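Local coordinates for protein phosphoribulokinase 1 (Rhodobacter sphaeroides, PDB 1A7J) that catalyses the ATP-dependent phosphorylation of D-ribulose 5-phosphate to D-ribulose 1,5-bisphosphate in the Calvin cycle, at residues 269-272 against 273-277; 176-180 against 181-185. All coordinates share one frame; numbering follows the deposited sequence.

Both contacts are local, each lying within one continuous run of chain, and both involve helices of a P-loop kinase built round a mixed sheet. Contact 2 comes first along the chain, where a loop enters helix 180-195, and its residues belong to the phosphoribulokinase/uridine kinase family region. Contact 1 follows much later, in the first turns of helix 268-284, the last helix of the chain. Their centres lie about 37 Å apart on opposite sides of the chain's centre, and their nearest atoms are about 24 Å apart, so they do not touch. Contact 2 adjoins three of the four catalytic-site residues, Lys165, Asp169 and Arg187, whereas contact 1 packs against helix 21-32, which follows the predicted ATP-binding loop.

Contact 1. Residues 269-272 against 273-277; sequences DLAM and QLILT
The opening turns of helix 268-284 bring Asp269, Met272, Gln273 and Leu276 together through i to i+4 contacts. The backbone bonds confirm the alpha-helical spacing: Gln273 N donates to Asp269 O (3.2 Å), and Leu276 N to Met272 O (2.7 Å). On one flank Met272 and Leu276 lie side by side and point the same way. Met272 is bent at its last torsion (chi3 56°), which turns its methyl towards the leucine, and CE meets Leu276 CD2 at 3.5 Å. On another side Ala271 CB approaches Ile275 CD1 at 4.4 Å, and both residues rest on Ile233 of strand 229-235.

The helix packs on strand 229-235 through Ala271 and Ile275, and on helix 21-32 through Met272 and Gln273. Towards helix 21-32, Asp269 uses OD1 to bond Thr24 OG1, while its OD2 is 3.3 Å from Gln273 NE2, at an angle too poor for a hydrogen bond. The carboxylate and amide planes are 85° apart. Gln273 extends beyond CG and touches Gln27; its CG also passes 3.6 Å from Asp269 O. An alanine in place of Gln273 would probably leave a gap beside Gln27 and deprive the Asp269 carboxylate of its neighbouring amide. One turn on, Gln273 O accepts both Thr277 N and Thr277 OG1, the hydroxyl at 2.7 Å and lying 39° out of the carbonyl plane.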
loop_
_atom_site.group_PDB
_atom_site.type_symbol
_atom_site.label_atom_id
_atom_site.label_comp_id
_atom_site.label_asym_id
_atom_site.label_seq_id
_atom_site.Cartn_x
_atom_site.Cartn_y
_atom_site.Cartn_z
ATOM N N ASP A 269 -14.829 -3.217 1.803
ATOM C CA ASP A 269 -14.865 -2.814 3.199
ATOM C C ASP A 269 -15.421 -3.910 4.127
ATOM O O ASP A 269 -14.919 -4.081 5.233
ATOM C CB ASP A 269 -15.670 -1.521 3.358
ATOM C CG ASP A 269 -15.888 -1.143 4.817
ATOM O OD1 ASP A 269 -14.961 -0.574 5.429
ATOM O OD2 ASP A 269 -16.983 -1.429 5.359
ATOM N N LEU A 270 -16.453 -4.640 3.704
ATOM C CA LEU A 270 -17.010 -5.717 4.541
ATOM C C LEU A 270 -16.184 -7.019 4.551
ATOM O O LEU A 270 -16.175 -7.752 5.553
ATOM C CB LEU A 270 -18.441 -6.040 4.096
ATOM C CG LEU A 270 -19.265 -7.024 4.926
ATOM C CD1 LEU A 270 -19.375 -6.551 6.364
ATOM C CD2 LEU A 270 -20.643 -7.131 4.335
ATOM N N ALA A 271 -15.578 -7.352 3.410
ATOM C CA ALA A 271 -14.673 -8.488 3.302
ATOM C C ALA A 271 -13.366 -8.271 4.070
ATOM O O ALA A 271 -12.890 -9.158 4.773
ATOM C CB ALA A 271 -14.387 -8.755 1.873
ATOM N N MET A 272 -12.851 -7.057 4.053
ATOM C CA MET A 272 -11.764 -6.732 4.959
ATOM C C MET A 272 -12.142 -6.849 6.441
ATOM O O MET A 272 -11.458 -7.517 7.193
ATOM C CB MET A 272 -11.198 -5.346 4.630
ATOM C CG MET A 272 -10.597 -5.313 3.254
ATOM S SD MET A 272 -9.714 -3.831 2.896
ATOM C CE MET A 272 -8.631 -3.854 4.177
ATOM N N GLN A 273 -13.284 -6.324 6.850
ATOM C CA GLN A 273 -13.706 -6.515 8.228
ATOM C C GLN A 273 -13.870 -7.966 8.582
ATOM O O GLN A 273 -13.183 -8.442 9.472
ATOM C CB GLN A 273 -14.994 -5.775 8.514
ATOM C CG GLN A 273 -14.741 -4.331 8.814
ATOM C CD GLN A 273 -16.008 -3.574 9.035
ATOM O OE1 GLN A 273 -16.868 -3.998 9.812
ATOM N NE2 GLN A 273 -16.157 -2.455 8.335
ATOM N N LEU A 274 -14.657 -8.710 7.808
ATOM C CA LEU A 274 -14.881 -10.103 8.139
ATOM C C LEU A 274 -13.584 -10.864 8.144
ATOM O O LEU A 274 -13.464 -11.872 8.824
ATOM C CB LEU A 274 -15.795 -10.775 7.142
ATOM C CG LEU A 274 -17.233 -10.318 7.061
ATOM C CD1 LEU A 274 -17.941 -11.238 6.095
ATOM C CD2 LEU A 274 -17.865 -10.365 8.425
ATOM N N ILE A 275 -12.673 -10.510 7.258
ATOM C CA ILE A 275 -11.484 -11.329 7.111
ATOM C C ILE A 275 -10.433 -10.933 8.129
ATOM O O ILE A 275 -10.029 -11.767 8.925
ATOM C CB ILE A 275 -10.939 -11.262 5.663
ATOM C CG1 ILE A 275 -11.865 -12.065 4.768
ATOM C CG2 ILE A 275 -9.505 -11.800 5.564
ATOM C CD1 ILE A 275 -11.595 -11.856 3.379
ATOM N N LEU A 276 -10.242 -9.633 8.310
ATOM C CA LEU A 276 -9.095 -9.101 9.033
ATOM C C LEU A 276 -9.349 -8.916 10.518
ATOM O O LEU A 276 -8.427 -8.674 11.304
ATOM C CB LEU A 276 -8.712 -7.751 8.464
ATOM C CG LEU A 276 -7.665 -7.546 7.375
ATOM C CD1 LEU A 276 -7.190 -8.810 6.705
ATOM C CD2 LEU A 276 -8.286 -6.594 6.386
ATOM N N THR A 277 -10.610 -8.803 10.881
ATOM C CA THR A 277 -10.932 -8.566 12.268
ATOM C C THR A 277 -10.286 -9.592 13.217
ATOM O O THR A 277 -9.517 -9.191 14.090
ATOM C CB THR A 277 -12.440 -8.482 12.443
ATOM O OG1 THR A 277 -12.898 -7.240 11.904
ATOM C CG2 THR A 277 -12.816 -8.592 13.899
#

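Contact 2. Residues 176-180 against 181-185; sequences TTEAV and TDVIL
Glu178 meets the first turn of helix 180-195 with the aliphatic part of its side chain: CG lies 3.8 Å from Asp182 CB, and the two side chains cross at about a right angle. Further out, the extended chain carries OE1 to within 3.8 Å of Val183 CG2, a contact between a carboxylate oxygen and a methyl. The two acidic groups themselves stay apart, with Glu178 OE2 4.6 Å from Asp182 OD1 and their planes 27° apart. With CG anti to its carbonyl carbon (chi1 -85°), Asp182 holds its carboxylate on the side of its own backbone N, and its CB is the atom that meets Glu178. The proximity of like charges would be expected to cost some energy; Glu178 OE1 forms a salt bridge with Arg186, one further turn along the helix, which probably offsets part of that cost.

The backbone that sets these groups in place is a helix start with Ala179 at the N-cap position. As alanine has no polar side chain, it can offer no side-chain cap; its contribution to the turn is its carbonyl. Ala179 O accepts Val183 N at 2.9 Å, with the donor in the carbonyl plane and a C=O...N angle of 158°, and also takes a weak bond from Asp182 N. The next i to i+4 bond runs from Ile184 N to Val180 O at 2.8 Å, its donor tilted from the carbonyl plane. Val180 O also lies 3.1 Å from Ile184 CB.

Outside this turn, Val183 touches Lys165 and Asp169, both catalytic-site residues, and Ile184 lies close to Arg187, a third. Beyond them, Val180 packs on Ile166 and Ile184 on Trp162, which seats the start of helix 180-195 against helix 158-168, the helix that follows sheet strand 150-156.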
loop_
_atom_site.group_PDB
_atom_site.type_symbol
_atom_site.label_atom_id
_atom_site.label_comp_id
_atom_site.label_asym_id
_atom_site.label_seq_id
_atom_site.Cartn_x
_atom_site.Cartn_y
_atom_site.Cartn_z
ATOM N N THR A 176 5.683 20.292 -17.769
ATOM C CA THR A 176 6.376 19.025 -17.551
ATOM C C THR A 176 7.096 18.603 -18.821
ATOM O O THR A 176 8.261 18.206 -18.779
ATOM C CB THR A 176 5.385 17.894 -17.140
ATOM O OG1 THR A 176 4.287 17.849 -18.068
ATOM C CG2 THR A 176 4.856 18.119 -15.710
ATOM N N THR A 177 6.401 18.754 -19.949
ATOM C CA THR A 177 6.895 18.367 -21.268
ATOM C C THR A 177 6.941 16.849 -21.495
ATOM O O THR A 177 7.155 16.402 -22.628
ATOM C CB THR A 177 8.304 19.011 -21.601
ATOM O OG1 THR A 177 9.366 18.231 -21.034
ATOM C CG2 THR A 177 8.393 20.445 -21.064
ATOM N N GLU A 178 6.756 16.059 -20.433
ATOM C CA GLU A 178 6.571 14.613 -20.593
ATOM C C GLU A 178 5.100 14.219 -20.628
ATOM O O GLU A 178 4.283 14.695 -19.833
ATOM C CB GLU A 178 7.309 13.814 -19.505
ATOM C CG GLU A 178 8.432 12.896 -20.072
ATOM C CD GLU A 178 8.943 11.857 -19.079
ATOM O OE1 GLU A 178 8.427 11.820 -17.934
ATOM O OE2 GLU A 178 9.863 11.085 -19.448
ATOM N N ALA A 179 4.767 13.442 -21.652
ATOM C CA ALA A 179 3.387 13.088 -21.945
ATOM C C ALA A 179 3.031 11.846 -21.155
ATOM O O ALA A 179 3.927 11.081 -20.791
ATOM C CB ALA A 179 3.216 12.817 -23.441
ATOM N N VAL A 180 1.732 11.574 -21.023
ATOM C CA VAL A 180 1.273 10.495 -20.156
ATOM C C VAL A 180 1.843 9.146 -20.575
ATOM O O VAL A 180 2.195 8.327 -19.725
ATOM C CB VAL A 180 -0.270 10.421 -20.094
ATOM C CG1 VAL A 180 -0.779 11.271 -18.926
ATOM C CG2 VAL A 180 -0.878 10.887 -21.411
ATOM N N THR A 181 2.123 9.006 -21.865
ATOM C CA THR A 181 2.702 7.773 -22.369
ATOM C C THR A 181 4.107 7.598 -21.816
ATOM O O THR A 181 4.487 6.507 -21.393
ATOM C CB THR A 181 2.756 7.773 -23.890
ATOM O OG1 THR A 181 2.939 9.120 -24.346
ATOM C CG2 THR A 181 1.463 7.203 -24.473
ATOM N N ASP A 182 4.834 8.703 -21.721
ATOM C CA ASP A 182 6.224 8.679 -21.292
ATOM C C ASP A 182 6.324 8.618 -19.781
ATOM O O ASP A 182 7.288 8.082 -19.258
ATOM C CB ASP A 182 6.978 9.905 -21.829
ATOM C CG ASP A 182 7.511 9.695 -23.238
ATOM O OD1 ASP A 182 8.627 9.141 -23.383
ATOM O OD2 ASP A 182 6.802 10.045 -24.205
ATOM N N VAL A 183 5.305 9.129 -19.092
ATOM C CA VAL A 183 5.226 9.067 -17.629
ATOM C C VAL A 183 4.813 7.661 -17.221
ATOM O O VAL A 183 5.134 7.196 -16.131
ATOM C CB VAL A 183 4.189 10.093 -17.065
ATOM C CG1 VAL A 183 3.441 9.529 -15.891
ATOM C CG2 VAL A 183 4.884 11.344 -16.596
ATOM N N ILE A 184 4.023 7.020 -18.066
ATOM C CA ILE A 184 3.487 5.710 -17.757
ATOM C C ILE A 184 4.542 4.628 -18.024
ATOM O O ILE A 184 4.858 3.840 -17.129
ATOM C CB ILE A 184 2.171 5.494 -18.553
ATOM C CG1 ILE A 184 0.995 5.992 -17.729
ATOM C CG2 ILE A 184 1.952 4.058 -18.906
ATOM C CD1 ILE A 184 0.904 5.336 -16.420
ATOM N N LEU A 185 5.242 4.740 -19.154
ATOM C CA LEU A 185 6.371 3.858 -19.483
ATOM C C LEU A 185 7.618 4.016 -18.583
ATOM O O LEU A 185 8.293 3.036 -18.274
ATOM C CB LEU A 185 6.776 4.057 -20.952
ATOM C CG LEU A 185 5.809 3.632 -22.040
ATOM C CD1 LEU A 185 6.091 4.451 -23.261
ATOM C CD2 LEU A 185 5.983 2.186 -22.343
#